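Local coordinates for protein putative rhamnosidase (PDB 3W5M) that hydrolyses terminal non-reducing alpha-L-rhamnose residues from citrus flavonoid glycosides and gum arabic, and binds L-rhamnose through a separate calcium-dependent carbohydrate-binding module, at residues A528-L531 and I537-A540; G883-K888 and T892-W897; S899-P902 and F906-P909. All blocks are in the same frame, centred on the assembly; numbering follows the deposited sequence.

How the contacts relate
From the N terminus the chain first closes contact 1, a small beta hairpin whose segments 528-531 and 537-540 lie in the concanavalin-like domain. Several hundred residues later, in the glycosidase domain, contact 2 folds 892-897 back onto the short helix 883-887, and contact 3 closes the next turn of the same long loop, 899-902 against 906-909. The three follow in series; none nests in or crosses another. Contact 3 touches both of the others, which do not touch each other: Phe-906 packs on Tyr-538 of contact 1, while Tyr-884 of contact 2 reaches the carbonyl of Ile-900. Contacts 1 and 3 thus join the beta domain to the catalytic barrel's loop.

Contact 1 of 3, residues A528-L531 and I537-A540; sequences AEVL and IYTA
Tyr-538 N donates to Val-530 O at 3.1 Å with an N-H...O angle of 166°, the direct backbone hydrogen bond across a small, loosely paired antiparallel beta hairpin, and beyond it Leu-531 and Ile-537 form a non-hydrogen-bonded pair. The hairpin continues from strand 522-528 in the concanavalin-like domain. On the Ala-528 side of that bond a water bridges the two backbones: it accepts from Glu-529 N and donates to Tyr-538 O at 2.7 Å, so the chains stay linked where no direct bond is made.

Val-530 and Tyr-538 lie side by side and point the same way from the backbone. Methyl CG2 of Val-530 touches CD2 of the tyrosine ring at 3.6 Å, approaching it obliquely. The ring can run alongside because CG of Tyr-538 stands anti to its own backbone nitrogen (chi1 175°). Farther out, Phe-906 of the catalytic domain meets this ring and also touches Val-530, so the pair forms part of the domain interface.

Ala-528 and Ile-537 make the buried side of the contact. The alanine methyl points at the opposing chain: Ala-528 CB meets Ile-537 CB at 3.6 Å and lies against Tyr-538 O, with Thr-539 CG2 a looser neighbour of the same methyl. Tyr-572 and Val-500 of the neighbouring strands pack against both Leu-531 and Ile-537, seating the hairpin on the domain's sheet. Leu-531 starts out away from Ile-537, but its end returns: CD2 rests 3.9 Å from Ile-537 CG2.

Contact 2 of 3, residues G883-K888 and T892-W897; sequences GYPIDK and TMWERW
Pro-885 sets its CB, flanked by CA and CG, over the face of the Trp-894 indole, and this CH-pi contact dominates the meeting of the short helix 883-887 with the loop that carries Glu-895, the inferred proton acceptor of the active site. Pro-885 CB sits 3.5 Å from the centroid of the six-membered ring, only 5° off the ring normal, while CG leans over the CE3-CZ3 side of the same face.

Apolar contacts continue around the indole. Lys-888 CB comes to the ring edge near its plane, 4.0 Å from Trp-894 CH2, and Tyr-884 CE2 approaches CZ3 obliquely at 4.3 Å.

Away from the indole, the tyrosine ring meets a backbone carbonyl obliquely, with Tyr-884 CD2 3.7 Å from Trp-897 O.

No hydrogen bond joins the two segments. Within the first, Lys-888 bends at chi2, chi3 and chi4 until NZ donates to Tyr-884 OH at 2.8 Å; the same hydroxyl is hydrogen-bonded to the carbonyl of Ile-900.

Behind the proline, Ile-886 packs on helix 607-622, which Met-893 of the loop also touches at Asn-615. Helix and loop thus share one neighbouring helix of the catalytic barrel.

Contact 3 of 3, residues S899-P902 and F906-P909; sequences SIQP and FQTP
Ser-899 O takes the backbone N-H of Gln-907 at 3.0 Å, with an N-H...O angle of 173°, and receives a CA-H...O contact from Phe-906 as well. This is a single backbone bridge, pairing Ile-900 with Phe-906 and closing a short loop of five residues within the long loop between helices 883-887 and 923-929 of the catalytic (alpha/alpha)6 barrel. The bond is nearly straight at the hydrogen, yet the donor stands well above the carbonyl plane. Ser-899 OG is hydrogen-bonded to Asn-912 and to Arg-896 N, and the nearest atoms of its side chain and that of Glu-895, the inferred proton acceptor, are about 4 Å apart.

On one side of the bridge Ile-900 and Phe-906 run side by side in the same direction. Ile-900 CG1 meets the edge of the phenyl ring near its plane, 3.9 Å from Phe-906 CE1. Phe-906 starts away from the opposing chain, and with CG anti to its carbonyl carbon (chi1 -64°) the ring turns back to reach the isoleucine. Beyond this pair Ile-900 packs on Trp-894.

The other side carries two glutamines whose chains cross at about a right angle, although their terminal amides stack with planes 20° apart. Gln-901 NE2 and Gln-907 NE2 are 4.0 Å apart, a packing contact; Gln-907 NE2 is hydrogen-bonded to Asp-898. Gln-907 is gripped at both ends of its amide, because OE1 also accepts Thr-908 N at 3.0 Å, on a lone pair in the carbonyl plane.

Contact 1 of 3, residues A528-L531 and I537-A540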
loop_
_atom_site.group_PDB
_atom_site.type_symbol
_atom_site.label_atom_id
_atom_site.label_comp_id
_atom_site.label_asym_id
_atom_site.label_seq_id
_atom_site.Cartn_x
_atom_site.Cartn_y
_atom_site.Cartn_z
ATOM N N ALA A 528 -2.333 -11.481 13.457
ATOM C CA ALA A 528 -1.394 -12.469 12.877
ATOM C C ALA A 528 -1.882 -13.035 11.583
ATOM O O ALA A 528 -3.080 -13.205 11.369
ATOM C CB ALA A 528 -1.132 -13.617 13.855
ATOM N N GLU A 529 -0.928 -13.404 10.729
ATOM C CA GLU A 529 -1.265 -14.016 9.444
ATOM C C GLU A 529 -1.521 -15.528 9.565
ATOM O O GLU A 529 -2.278 -16.085 8.779
ATOM C CB GLU A 529 -0.090 -13.809 8.459
ATOM C CG GLU A 529 0.313 -12.376 8.160
ATOM C CD GLU A 529 1.241 -12.299 6.946
ATOM O OE1 GLU A 529 2.456 -12.598 7.105
ATOM O OE2 GLU A 529 0.744 -11.979 5.832
ATOM N N VAL A 530 -0.861 -16.171 10.526
ATOM C CA VAL A 530 -0.899 -17.642 10.696
ATOM C C VAL A 530 -0.899 -18.021 12.178
ATOM O O VAL A 530 -0.694 -17.154 13.052
ATOM C CB VAL A 530 0.295 -18.330 9.980
ATOM C CG1 VAL A 530 0.196 -18.124 8.462
ATOM C CG2 VAL A 530 1.617 -17.797 10.504
ATOM N N LEU A 531 -1.120 -19.316 12.444
ATOM C CA LEU A 531 -1.173 -19.868 13.800
ATOM C C LEU A 531 -0.058 -20.863 14.021
ATOM O O LEU A 531 0.482 -21.440 13.062
ATOM C CB LEU A 531 -2.504 -20.586 14.031
ATOM C CG LEU A 531 -3.825 -19.824 13.947
ATOM C CD1 LEU A 531 -4.992 -20.760 14.199
ATOM C CD2 LEU A 531 -3.871 -18.640 14.904
ATOM N N ILE A 537 -1.594 -17.562 18.158
ATOM C CA ILE A 537 -1.087 -16.767 17.028
ATOM C C ILE A 537 0.432 -16.748 16.927
ATOM O O ILE A 537 1.157 -16.781 17.938
ATOM C CB ILE A 537 -1.642 -15.324 16.995
ATOM C CG1 ILE A 537 -1.179 -14.517 18.224
ATOM C CG2 ILE A 537 -3.157 -15.363 16.843
ATOM C CD1 ILE A 537 -1.290 -13.001 18.064
ATOM N N TYR A 538 0.912 -16.763 15.684
ATOM C CA TYR A 538 2.323 -16.691 15.390
ATOM C C TYR A 538 2.601 -15.305 14.841
ATOM O O TYR A 538 1.980 -14.912 13.847
ATOM C CB TYR A 538 2.688 -17.737 14.320
ATOM C CG TYR A 538 4.129 -17.661 13.845
ATOM C CD1 TYR A 538 5.170 -18.192 14.607
ATOM C CD2 TYR A 538 4.455 -17.062 12.630
ATOM C CE1 TYR A 538 6.497 -18.130 14.173
ATOM C CE2 TYR A 538 5.774 -17.007 12.183
ATOM C CZ TYR A 538 6.794 -17.544 12.956
ATOM O OH TYR A 538 8.106 -17.498 12.502
ATOM N N THR A 539 3.535 -14.590 15.464
ATOM C CA THR A 539 3.818 -13.196 15.083
ATOM C C THR A 539 5.303 -12.939 14.827
ATOM O O THR A 539 5.675 -11.829 14.488
ATOM C CB THR A 539 3.343 -12.173 16.155
ATOM O OG1 THR A 539 3.900 -12.519 17.421
ATOM C CG2 THR A 539 1.835 -12.113 16.261
ATOM N N ALA A 540 6.157 -13.952 14.975
ATOM C CA ALA A 540 7.601 -13.747 14.802
ATOM C C ALA A 540 7.989 -13.147 13.435
ATOM O O ALA A 540 8.960 -12.375 13.326
ATOM C CB ALA A 540 8.353 -15.046 15.047
HETATM O O HOH W 1 1.860 -13.421 11.582
#

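Contact 2 of 3, residues G883-K888 and T892-W897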
loop_
_atom_site.group_PDB
_atom_site.type_symbol
_atom_site.label_atom_id
_atom_site.label_comp_id
_atom_site.label_asym_id
_atom_site.label_seq_id
_atom_site.Cartn_x
_atom_site.Cartn_y
_atom_site.Cartn_z
ATOM N N GLY A 883 -0.337 -24.939 -5.888
ATOM C CA GLY A 883 -1.280 -25.817 -5.229
ATOM C C GLY A 883 -0.839 -26.137 -3.803
ATOM O O GLY A 883 -1.671 -26.276 -2.908
ATOM N N TYR A 884 0.466 -26.253 -3.607
ATOM C CA TYR A 884 1.002 -26.617 -2.298
ATOM C C TYR A 884 0.471 -25.676 -1.184
ATOM O O TYR A 884 -0.131 -26.160 -0.241
ATOM C CB TYR A 884 2.519 -26.682 -2.339
ATOM C CG TYR A 884 3.184 -26.796 -0.989
ATOM C CD1 TYR A 884 3.203 -28.017 -0.280
ATOM C CD2 TYR A 884 3.791 -25.686 -0.410
ATOM C CE1 TYR A 884 3.825 -28.108 0.962
ATOM C CE2 TYR A 884 4.405 -25.764 0.827
ATOM C CZ TYR A 884 4.423 -26.970 1.513
ATOM O OH TYR A 884 5.055 -26.999 2.752
ATOM N N PRO A 885 0.656 -24.339 -1.328
ATOM C CA PRO A 885 0.160 -23.415 -0.280
ATOM C C PRO A 885 -1.341 -23.429 -0.124
ATOM O O PRO A 885 -1.828 -23.337 1.004
ATOM C CB PRO A 885 0.675 -22.037 -0.736
ATOM C CG PRO A 885 1.863 -22.353 -1.581
ATOM C CD PRO A 885 1.504 -23.632 -2.308
ATOM N N ILE A 886 -2.068 -23.590 -1.232
ATOM C CA ILE A 886 -3.526 -23.682 -1.207
ATOM C C ILE A 886 -4.009 -24.875 -0.377
ATOM O O ILE A 886 -4.992 -24.752 0.384
ATOM C CB ILE A 886 -4.132 -23.685 -2.620
ATOM C CG1 ILE A 886 -3.767 -22.357 -3.313
ATOM C CG2 ILE A 886 -5.638 -23.897 -2.547
ATOM C CD1 ILE A 886 -4.386 -22.142 -4.684
ATOM N N ASP A 887 -3.323 -26.009 -0.519
ATOM C CA ASP A 887 -3.639 -27.199 0.288
ATOM C C ASP A 887 -3.363 -26.982 1.788
ATOM O O ASP A 887 -4.003 -27.624 2.632
ATOM C CB ASP A 887 -2.916 -28.446 -0.249
ATOM C CG ASP A 887 -3.545 -28.979 -1.532
ATOM O OD1 ASP A 887 -4.696 -28.600 -1.849
ATOM O OD2 ASP A 887 -2.887 -29.791 -2.232
ATOM N N LYS A 888 -2.448 -26.054 2.099
ATOM C CA LYS A 888 -2.165 -25.655 3.480
ATOM C C LYS A 888 -3.056 -24.515 3.976
ATOM O O LYS A 888 -2.749 -23.897 4.995
ATOM C CB LYS A 888 -0.694 -25.271 3.670
ATOM C CG LYS A 888 0.309 -26.304 3.185
ATOM C CD LYS A 888 0.416 -27.486 4.123
ATOM C CE LYS A 888 1.728 -27.469 4.885
ATOM N NZ LYS A 888 2.847 -28.013 4.078
ATOM N N THR A 892 -3.957 -16.068 0.404
ATOM C CA THR A 892 -3.198 -15.032 -0.292
ATOM C C THR A 892 -1.979 -15.739 -0.851
ATOM O O THR A 892 -1.837 -16.950 -0.650
ATOM C CB THR A 892 -2.728 -13.898 0.634
ATOM O OG1 THR A 892 -2.052 -14.436 1.790
ATOM C CG2 THR A 892 -3.892 -13.022 1.072
ATOM N N MET A 893 -1.116 -15.009 -1.561
ATOM C CA MET A 893 0.123 -15.587 -2.076
ATOM C C MET A 893 1.213 -15.347 -1.066
ATOM O O MET A 893 1.325 -14.247 -0.493
ATOM C CB MET A 893 0.534 -14.996 -3.436
ATOM C CG MET A 893 -0.607 -14.928 -4.438
ATOM S SD MET A 893 -1.507 -16.452 -4.701
ATOM C CE MET A 893 -0.173 -17.299 -5.562
ATOM N N TRP A 894 2.038 -16.367 -0.837
ATOM C CA TRP A 894 3.152 -16.221 0.116
ATOM C C TRP A 894 4.424 -15.665 -0.500
ATOM O O TRP A 894 4.662 -15.834 -1.714
ATOM C CB TRP A 894 3.488 -17.581 0.752
ATOM C CG TRP A 894 2.373 -18.270 1.432
ATOM C CD1 TRP A 894 1.194 -17.731 1.883
ATOM C CD2 TRP A 894 2.362 -19.650 1.814
ATOM N NE1 TRP A 894 0.439 -18.717 2.502
ATOM C CE2 TRP A 894 1.143 -19.896 2.478
ATOM C CE3 TRP A 894 3.273 -20.705 1.648
ATOM C CZ2 TRP A 894 0.794 -21.176 2.965
ATOM C CZ3 TRP A 894 2.936 -21.977 2.148
ATOM C CH2 TRP A 894 1.712 -22.189 2.804
ATOM N N GLU A 895 5.263 -15.050 0.331
ATOM C CA GLU A 895 6.556 -14.566 -0.101
ATOM C C GLU A 895 7.448 -15.691 -0.659
ATOM O O GLU A 895 8.220 -15.436 -1.587
ATOM C CB GLU A 895 7.299 -13.887 1.040
ATOM C CG GLU A 895 8.562 -13.128 0.637
ATOM C CD GLU A 895 9.147 -12.301 1.779
ATOM O OE1 GLU A 895 8.796 -12.582 2.957
ATOM O OE2 GLU A 895 9.966 -11.378 1.507
ATOM N N ARG A 896 7.362 -16.891 -0.065
ATOM C CA ARG A 896 8.267 -18.019 -0.418
ATOM C C ARG A 896 7.453 -19.205 -0.881
ATOM O O ARG A 896 6.346 -19.425 -0.404
ATOM C CB ARG A 896 9.080 -18.461 0.808
ATOM C CG ARG A 896 10.087 -17.453 1.328
ATOM C CD ARG A 896 10.588 -17.894 2.704
ATOM N NE ARG A 896 11.524 -16.969 3.329
ATOM C CZ ARG A 896 12.843 -16.993 3.153
ATOM N NH1 ARG A 896 13.402 -17.892 2.351
ATOM N NH2 ARG A 896 13.611 -16.104 3.761
ATOM N N TRP A 897 8.008 -20.028 -1.767
ATOM C CA TRP A 897 7.326 -21.261 -2.114
ATOM C C TRP A 897 7.082 -22.134 -0.859
ATOM O O TRP A 897 6.077 -22.846 -0.769
ATOM C CB TRP A 897 8.135 -22.015 -3.190
ATOM C CG TRP A 897 8.209 -21.262 -4.514
ATOM C CD1 TRP A 897 9.316 -20.678 -5.072
ATOM C CD2 TRP A 897 7.121 -21.015 -5.422
ATOM N NE1 TRP A 897 8.977 -20.099 -6.291
ATOM C CE2 TRP A 897 7.649 -20.312 -6.532
ATOM C CE3 TRP A 897 5.761 -21.353 -5.419
ATOM C CZ2 TRP A 897 6.846 -19.896 -7.606
ATOM C CZ3 TRP A 897 4.962 -20.957 -6.492
ATOM C CH2 TRP A 897 5.518 -20.235 -7.574
#

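Contact 3 of 3, residues S899-P902 and F906-P909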
loop_
_atom_site.group_PDB
_atom_site.type_symbol
_atom_site.label_atom_id
_atom_site.label_comp_id
_atom_site.label_asym_id
_atom_site.label_seq_id
_atom_site.Cartn_x
_atom_site.Cartn_y
_atom_site.Cartn_z
ATOM N N SER A 899 6.898 -20.908 2.561
ATOM C CA SER A 899 6.716 -20.087 3.779
ATOM C C SER A 899 6.284 -20.947 4.982
ATOM O O SER A 899 6.745 -20.717 6.104
ATOM C CB SER A 899 5.770 -18.905 3.532
ATOM O OG SER A 899 6.447 -17.928 2.755
ATOM N N ILE A 900 5.404 -21.919 4.733
ATOM C CA ILE A 900 5.259 -23.093 5.593
ATOM C C ILE A 900 5.982 -24.228 4.866
ATOM O O ILE A 900 5.675 -24.507 3.698
ATOM C CB ILE A 900 3.801 -23.530 5.809
ATOM C CG1 ILE A 900 2.980 -22.418 6.491
ATOM C CG2 ILE A 900 3.765 -24.796 6.670
ATOM C CD1 ILE A 900 1.470 -22.591 6.396
ATOM N N GLN A 901 6.944 -24.862 5.534
ATOM C CA GLN A 901 7.742 -25.929 4.908
ATOM C C GLN A 901 7.043 -27.289 4.945
ATOM O O GLN A 901 6.105 -27.476 5.735
ATOM C CB GLN A 901 9.101 -26.039 5.576
ATOM C CG GLN A 901 9.738 -24.702 5.846
ATOM C CD GLN A 901 11.236 -24.800 5.902
ATOM O OE1 GLN A 901 11.846 -24.484 6.919
ATOM N NE2 GLN A 901 11.841 -25.251 4.811
ATOM N N PRO A 902 7.490 -28.238 4.088
ATOM C CA PRO A 902 6.831 -29.546 3.977
ATOM C C PRO A 902 6.815 -30.344 5.288
ATOM O O PRO A 902 5.922 -31.165 5.479
ATOM C CB PRO A 902 7.651 -30.274 2.900
ATOM C CG PRO A 902 8.302 -29.188 2.122
ATOM C CD PRO A 902 8.608 -28.117 3.130
ATOM N N PHE A 906 7.750 -23.189 10.031
ATOM C CA PHE A 906 7.808 -21.944 9.266
ATOM C C PHE A 906 9.210 -21.697 8.758
ATOM O O PHE A 906 10.191 -22.120 9.373
ATOM C CB PHE A 906 7.361 -20.768 10.143
ATOM C CG PHE A 906 5.941 -20.853 10.587
ATOM C CD1 PHE A 906 4.908 -20.933 9.655
ATOM C CD2 PHE A 906 5.616 -20.805 11.952
ATOM C CE1 PHE A 906 3.582 -20.994 10.063
ATOM C CE2 PHE A 906 4.296 -20.882 12.354
ATOM C CZ PHE A 906 3.278 -20.966 11.419
ATOM N N GLN A 907 9.306 -21.015 7.627
ATOM C CA GLN A 907 10.574 -20.502 7.173
ATOM C C GLN A 907 11.061 -19.447 8.165
ATOM O O GLN A 907 10.351 -19.121 9.147
ATOM C CB GLN A 907 10.446 -19.920 5.755
ATOM C CG GLN A 907 11.009 -20.826 4.666
ATOM C CD GLN A 907 12.519 -20.844 4.621
ATOM O OE1 GLN A 907 13.198 -20.182 5.415
ATOM N NE2 GLN A 907 13.062 -21.598 3.668
ATOM N N THR A 908 12.249 -18.907 7.929
ATOM C CA THR A 908 12.846 -18.009 8.905
ATOM C C THR A 908 12.075 -16.694 9.066
ATOM O O THR A 908 11.857 -15.984 8.076
ATOM C CB THR A 908 14.317 -17.676 8.619
ATOM O OG1 THR A 908 14.740 -16.666 9.537
ATOM C CG2 THR A 908 14.520 -17.135 7.198
ATOM N N PRO A 909 11.716 -16.349 10.325
ATOM C CA PRO A 909 11.038 -15.074 10.631
ATOM C C PRO A 909 11.878 -13.845 10.293
ATOM O O PRO A 909 11.383 -12.720 10.368
ATOM C CB PRO A 909 10.802 -15.155 12.150
ATOM C CG PRO A 909 11.852 -16.108 12.655
ATOM C CD PRO A 909 11.967 -17.141 11.551
#